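Local atomic coordinates of MFP2b (Ascaris suum, PDB entry 2BJR), a protein that probably enhances polymerization of the major sperm protein that drives amoeboid crawling of nematode sperm, and carries a bound zinc ion. Residues D219-E224 against D320-L325; P226-A231 against M241-N246. All coordinates share one frame; numbering follows the deposited sequence.

Contact 1 (D219-E224 against D320-L325); sequences DTLPGE and DGKEIL
Lys322 reaches along the loop 219-224 and closes a salt bridge with Asp219. Its CB lies 3.5 Å from Asp219 O, and CG then packs against Thr220 O and also touches Leu221 CD2. A bend at chi2 (-60°) turns the chain from there along the loop backbone, which brings CD over Thr220 O and within 3.3 Å of Asp219 OD1. CE continues past the same carboxylate oxygen, and Lys322 NZ ends 2.6 Å from Asp219 OD1, meeting it on the syn side, 16° out of the carboxylate plane. A long aliphatic chain with a charged tip suits this place, since the methylenes cover the loop while the ammonium group pairs with an exposed acid.

Asp219 and Glu323 hold each other twice. Glu323 N donates to Asp219 O at 2.8 Å, and Asp219 N returns a bond to Glu323 OE1, met on its anti side; Glu323 OE2 is engaged by Arg216, which should help offset the acid's charge. Thr220 OG1 donates to Glu323 O (2.7 Å) in the carbonyl plane. Because chi1 places this hydroxyl opposite the backbone N (-168°), it faces Glu323 O; the hydroxyl oxygen also accepts from Gln228 NE2, of segment 226-231.

Apolar contacts lie deeper. Leu221 CD1 meets Ile324 CG2 at 4.0 Å, the two side chains crossing at about a right angle, and Ile324 CD1 touches Glu224 CG. Leucine and isoleucine suit this buried side, where each offers methyl groups to the other. The Glu224 carboxylate pairs with Arg243 and Arg263. Leu221 begins a type II turn to Glu224, whose third position is held by Gly223 with its positive phi. The arrangement is an irregular loop laid against the start of strand 322-329, the second strand of an antiparallel beta hairpin with 313-319.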
loop_
_atom_site.group_PDB
_atom_site.type_symbol
_atom_site.label_atom_id
_atom_site.label_comp_id
_atom_site.label_asym_id
_atom_site.label_seq_id
_atom_site.Cartn_x
_atom_site.Cartn_y
_atom_site.Cartn_z
ATOM N N ASP A 219 -20.500 -19.234 -5.747
ATOM C CA ASP A 219 -21.525 -19.505 -6.777
ATOM C C ASP A 219 -21.770 -18.188 -7.488
ATOM O O ASP A 219 -22.572 -17.370 -7.041
ATOM C CB ASP A 219 -22.777 -20.054 -6.095
ATOM C CG ASP A 219 -23.971 -20.217 -7.025
ATOM O OD1 ASP A 219 -23.863 -20.197 -8.284
ATOM O OD2 ASP A 219 -25.107 -20.377 -6.522
ATOM N N THR A 220 -20.997 -17.945 -8.547
ATOM C CA THR A 220 -20.833 -16.590 -9.081
ATOM C C THR A 220 -21.542 -16.352 -10.425
ATOM O O THR A 220 -22.310 -17.187 -10.912
ATOM C CB THR A 220 -19.336 -16.199 -9.106
ATOM O OG1 THR A 220 -19.200 -14.791 -9.357
ATOM C CG2 THR A 220 -18.566 -16.863 -10.245
ATOM N N LEU A 221 -21.331 -15.182 -10.992
ATOM C CA LEU A 221 -21.963 -14.802 -12.219
ATOM C C LEU A 221 -21.316 -15.414 -13.458
ATOM O O LEU A 221 -20.155 -15.796 -13.456
ATOM C CB LEU A 221 -21.952 -13.296 -12.361
ATOM C CG LEU A 221 -22.861 -12.578 -11.376
ATOM C CD1 LEU A 221 -22.503 -11.084 -11.347
ATOM C CD2 LEU A 221 -24.315 -12.774 -11.789
ATOM N N PRO A 222 -22.094 -15.530 -14.526
ATOM C CA PRO A 222 -21.559 -16.012 -15.809
ATOM C C PRO A 222 -20.339 -15.214 -16.252
ATOM O O PRO A 222 -20.339 -13.957 -16.232
ATOM C CB PRO A 222 -22.730 -15.762 -16.793
ATOM C CG PRO A 222 -23.939 -15.870 -15.974
ATOM C CD PRO A 222 -23.542 -15.278 -14.605
ATOM N N GLY A 223 -19.300 -15.948 -16.634
ATOM C CA GLY A 223 -18.058 -15.380 -17.103
ATOM C C GLY A 223 -17.040 -15.088 -16.015
ATOM O O GLY A 223 -15.953 -14.693 -16.293
ATOM N N GLU A 224 -17.382 -15.305 -14.765
ATOM C CA GLU A 224 -16.456 -15.032 -13.687
ATOM C C GLU A 224 -15.882 -16.310 -13.118
ATOM O O GLU A 224 -16.561 -17.351 -13.032
ATOM C CB GLU A 224 -17.186 -14.260 -12.592
ATOM C CG GLU A 224 -17.756 -12.940 -13.059
ATOM C CD GLU A 224 -16.697 -11.956 -13.509
ATOM O OE1 GLU A 224 -15.626 -11.904 -12.901
ATOM O OE2 GLU A 224 -16.921 -11.263 -14.505
ATOM N N ASP A 320 -28.418 -11.074 -8.927
ATOM C CA ASP A 320 -29.061 -12.124 -9.706
ATOM C C ASP A 320 -28.947 -13.441 -8.936
ATOM O O ASP A 320 -28.768 -14.491 -9.525
ATOM C CB ASP A 320 -28.398 -12.272 -11.096
ATOM C CG ASP A 320 -28.664 -11.076 -12.034
ATOM O OD1 ASP A 320 -29.586 -10.265 -11.745
ATOM O OD2 ASP A 320 -27.984 -10.880 -13.087
ATOM N N GLY A 321 -29.017 -13.391 -7.617
ATOM C CA GLY A 321 -28.854 -14.585 -6.798
ATOM C C GLY A 321 -27.451 -15.193 -6.725
ATOM O O GLY A 321 -27.258 -16.221 -6.095
ATOM N N LYS A 322 -26.459 -14.533 -7.317
ATOM C CA LYS A 322 -25.082 -15.034 -7.356
ATOM C C LYS A 322 -24.154 -14.138 -6.535
ATOM O O LYS A 322 -24.423 -12.949 -6.346
ATOM C CB LYS A 322 -24.595 -15.051 -8.801
ATOM C CG LYS A 322 -25.424 -15.955 -9.737
ATOM C CD LYS A 322 -25.397 -17.406 -9.243
ATOM C CE LYS A 322 -26.067 -18.365 -10.237
ATOM N NZ LYS A 322 -25.994 -19.770 -9.775
ATOM N N GLU A 323 -23.072 -14.737 -6.072
ATOM C CA GLU A 323 -22.050 -14.097 -5.252
ATOM C C GLU A 323 -20.949 -13.534 -6.138
ATOM O O GLU A 323 -20.498 -14.225 -7.028
ATOM C CB GLU A 323 -21.439 -15.129 -4.346
ATOM C CG GLU A 323 -22.414 -15.697 -3.321
ATOM C CD GLU A 323 -22.022 -17.047 -2.781
ATOM O OE1 GLU A 323 -21.156 -17.711 -3.364
ATOM O OE2 GLU A 323 -22.603 -17.431 -1.740
ATOM N N ILE A 324 -20.492 -12.316 -5.854
ATOM C CA ILE A 324 -19.519 -11.624 -6.705
ATOM C C ILE A 324 -18.786 -10.561 -5.910
ATOM O O ILE A 324 -19.397 -9.729 -5.249
ATOM C CB ILE A 324 -20.192 -11.056 -7.954
ATOM C CG1 ILE A 324 -19.194 -10.326 -8.870
ATOM C CG2 ILE A 324 -21.338 -10.126 -7.593
ATOM C CD1 ILE A 324 -18.219 -11.238 -9.482
ATOM N N LEU A 325 -17.451 -10.599 -5.974
ATOM C CA LEU A 325 -16.618 -9.721 -5.188
ATOM C C LEU A 325 -16.439 -8.321 -5.825
ATOM O O LEU A 325 -16.009 -8.191 -6.984
ATOM C CB LEU A 325 -15.266 -10.373 -4.960
ATOM C CG LEU A 325 -14.238 -9.594 -4.174
ATOM C CD1 LEU A 325 -14.744 -9.330 -2.769
ATOM C CD2 LEU A 325 -12.876 -10.274 -4.084
#

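Contact 2 (P226-A231 against M241-N246); sequences PDQYVA and MGRIWN
Tyr229 and Ile244 form a hydrogen-bonded antiparallel pair: Tyr229 N donates to Ile244 O at 2.9 Å, and Ile244 N to Tyr229 O. Two residues on, Ala231 and Gly242 repeat the pattern, though less evenly. Gly242 N reaches Ala231 O nearly straight (165°), whereas Ala231 N approaches Gly242 O from 46° above the carbonyl plane. Weaker CA-H...O contacts supplement this ladder, among them Arg243 CA to Tyr229 O. Beyond the Tyr229-Ile244 pair, a water accepts from Asn246 N and donates to Asp227 O.

Apolar contacts gather on the face of Tyr229, Ala231 and Ile244. With chi1 at 59°, Ile244 turns CG1 to Tyr229 CB (3.8 Å) and CG2 to Ala231 CB (3.7 Å); a branched residue can serve two neighbours, and the small alanine fits beside it. The Tyr229 ring presents its edge, in plane, to Ile244 O.

Gln228 and Arg243 run side by side in van der Waals contact, Gln228 OE1 lying 3.5 Å from the methylene carbon Arg243 CD. Their polar ends are satisfied by others: Gln228 NE2 by Asn225 O and Thr220 OG1, its OE1 by Leu325 N, and the guanidinium by Glu224 and Gly338 O.

The hairpin 229-235/238-247 lies between strands 250-257 and 268-274: Arg243 bonds through its backbone to Cys254, Val230 to Leu272, while Ile324 of strand 322-329 packs on Gln228 and Arg243.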
loop_
_atom_site.group_PDB
_atom_site.type_symbol
_atom_site.label_atom_id
_atom_site.label_comp_id
_atom_site.label_asym_id
_atom_site.label_seq_id
_atom_site.Cartn_x
_atom_site.Cartn_y
_atom_site.Cartn_z
ATOM N N PRO A 226 -14.926 -18.620 -10.096
ATOM C CA PRO A 226 -15.402 -18.829 -8.732
ATOM C C PRO A 226 -14.413 -18.466 -7.603
ATOM O O PRO A 226 -14.852 -18.229 -6.472
ATOM C CB PRO A 226 -15.754 -20.330 -8.693
ATOM C CG PRO A 226 -15.849 -20.773 -10.087
ATOM C CD PRO A 226 -14.909 -19.878 -10.877
ATOM N N ASP A 227 -13.111 -18.431 -7.880
ATOM C CA ASP A 227 -12.097 -18.117 -6.862
ATOM C C ASP A 227 -11.583 -16.696 -7.124
ATOM O O ASP A 227 -10.792 -16.426 -8.045
ATOM C CB ASP A 227 -10.979 -19.149 -6.849
ATOM C CG ASP A 227 -11.483 -20.518 -6.471
ATOM O OD1 ASP A 227 -12.220 -20.647 -5.458
ATOM O OD2 ASP A 227 -11.225 -21.526 -7.167
ATOM N N GLN A 228 -12.092 -15.798 -6.292
ATOM C CA GLN A 228 -11.873 -14.371 -6.429
ATOM C C GLN A 228 -11.233 -13.860 -5.158
ATOM O O GLN A 228 -11.606 -14.275 -4.089
ATOM C CB GLN A 228 -13.210 -13.692 -6.635
ATOM C CG GLN A 228 -13.876 -14.010 -7.939
ATOM C CD GLN A 228 -15.352 -13.610 -8.002
ATOM O OE1 GLN A 228 -15.791 -12.648 -7.343
ATOM N NE2 GLN A 228 -16.114 -14.331 -8.798
ATOM N N TYR A 229 -10.273 -12.957 -5.278
ATOM C CA TYR A 229 -9.494 -12.511 -4.157
ATOM C C TYR A 229 -9.447 -10.993 -4.112
ATOM O O TYR A 229 -9.647 -10.338 -5.111
ATOM C CB TYR A 229 -8.077 -13.030 -4.231
ATOM C CG TYR A 229 -7.969 -14.559 -4.356
ATOM C CD1 TYR A 229 -8.143 -15.187 -5.605
ATOM C CD2 TYR A 229 -7.701 -15.343 -3.254
ATOM C CE1 TYR A 229 -8.007 -16.560 -5.747
ATOM C CE2 TYR A 229 -7.621 -16.737 -3.388
ATOM C CZ TYR A 229 -7.730 -17.308 -4.661
ATOM O OH TYR A 229 -7.648 -18.668 -4.831
ATOM N N VAL A 230 -9.257 -10.454 -2.911
ATOM C CA VAL A 230 -9.315 -9.012 -2.695
ATOM C C VAL A 230 -8.098 -8.256 -3.248
ATOM O O VAL A 230 -6.958 -8.598 -2.966
ATOM C CB VAL A 230 -9.392 -8.745 -1.197
ATOM C CG1 VAL A 230 -9.352 -7.179 -0.923
ATOM C CG2 VAL A 230 -10.674 -9.325 -0.627
ATOM N N ALA A 231 -8.366 -7.201 -4.001
ATOM C CA ALA A 231 -7.321 -6.330 -4.541
ATOM C C ALA A 231 -7.838 -4.909 -4.497
ATOM O O ALA A 231 -9.063 -4.682 -4.483
ATOM C CB ALA A 231 -7.011 -6.743 -5.949
HETATM N N MSE A 241 -11.842 -1.144 -4.386
HETATM C CA MSE A 241 -11.686 -2.563 -4.124
HETATM C C MSE A 241 -12.339 -3.346 -5.251
HETATM O O MSE A 241 -13.321 -2.971 -5.839
HETATM C CB MSE A 241 -12.277 -3.012 -2.792
HETATM C CG MSE A 241 -11.700 -2.386 -1.613
HETATM SE SE MSE A 241 -9.922 -2.965 -1.195
HETATM C CE MSE A 241 -9.786 -1.891 0.382
ATOM N N GLY A 242 -11.705 -4.433 -5.607
ATOM C CA GLY A 242 -12.237 -5.268 -6.612
ATOM C C GLY A 242 -11.683 -6.664 -6.484
ATOM O O GLY A 242 -11.280 -7.086 -5.403
ATOM N N ARG A 243 -11.710 -7.397 -7.594
ATOM C CA ARG A 243 -11.387 -8.814 -7.578
ATOM C C ARG A 243 -10.261 -9.197 -8.507
ATOM O O ARG A 243 -10.149 -8.645 -9.606
ATOM C CB ARG A 243 -12.644 -9.600 -7.919
ATOM C CG ARG A 243 -13.180 -9.531 -9.326
ATOM C CD ARG A 243 -14.488 -10.297 -9.507
ATOM N NE ARG A 243 -15.059 -10.141 -10.849
ATOM C CZ ARG A 243 -15.801 -9.098 -11.225
ATOM N NH1 ARG A 243 -16.074 -8.124 -10.364
ATOM N NH2 ARG A 243 -16.271 -9.007 -12.448
ATOM N N ILE A 244 -9.408 -10.119 -8.056
ATOM C CA ILE A 244 -8.476 -10.823 -8.927
ATOM C C ILE A 244 -8.747 -12.323 -8.969
ATOM O O ILE A 244 -9.395 -12.873 -8.082
ATOM C CB ILE A 244 -7.028 -10.580 -8.580
ATOM C CG1 ILE A 244 -6.741 -11.020 -7.153
ATOM C CG2 ILE A 244 -6.677 -9.114 -8.799
ATOM C CD1 ILE A 244 -5.253 -11.129 -6.802
ATOM N N TRP A 245 -8.293 -12.960 -10.061
ATOM C CA TRP A 245 -8.329 -14.421 -10.165
ATOM C C TRP A 245 -7.122 -14.841 -10.973
ATOM O O TRP A 245 -6.498 -14.024 -11.677
ATOM C CB TRP A 245 -9.606 -14.897 -10.827
ATOM C CG TRP A 245 -9.811 -14.394 -12.221
ATOM C CD1 TRP A 245 -9.584 -15.093 -13.379
ATOM C CD2 TRP A 245 -10.311 -13.112 -12.627
ATOM N NE1 TRP A 245 -9.905 -14.323 -14.471
ATOM C CE2 TRP A 245 -10.358 -13.105 -14.044
ATOM C CE3 TRP A 245 -10.723 -11.961 -11.944
ATOM C CZ2 TRP A 245 -10.784 -11.989 -14.788
ATOM C CZ3 TRP A 245 -11.137 -10.856 -12.679
ATOM C CH2 TRP A 245 -11.193 -10.883 -14.093
ATOM N N ASN A 246 -6.805 -16.124 -10.858
ATOM C CA ASN A 246 -5.633 -16.695 -11.471
ATOM C C ASN A 246 -6.050 -17.163 -12.871
ATOM O O ASN A 246 -6.833 -18.084 -13.019
ATOM C CB ASN A 246 -5.096 -17.798 -10.595
ATOM C CG ASN A 246 -3.805 -18.433 -11.146
ATOM O OD1 ASN A 246 -3.373 -18.121 -12.250
ATOM N ND2 ASN A 246 -3.181 -19.276 -10.351
HETATM O O HOH W 1 -8.669 -17.815 -9.249
#

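Following the chain from the N terminus, the loop 219-224 comes first and leads directly into 226-231, which pairs with 241-246 in contact 2, closing a short hairpin loop. The chain then runs through the later strands of that sheet and into a second one before 320-325 returns to 219-224, so contact 1 closes a much longer loop that encloses the hairpin entirely. The two do not cross, and their centres lie about 12 Å apart. They are joined by a salt bridge from Glu224 OE1 to Arg243 NE and probably by a hydrogen bond from Leu325 N to Gln228 OE1. Together they tie the sheet containing 229-235 to that containing 322-329.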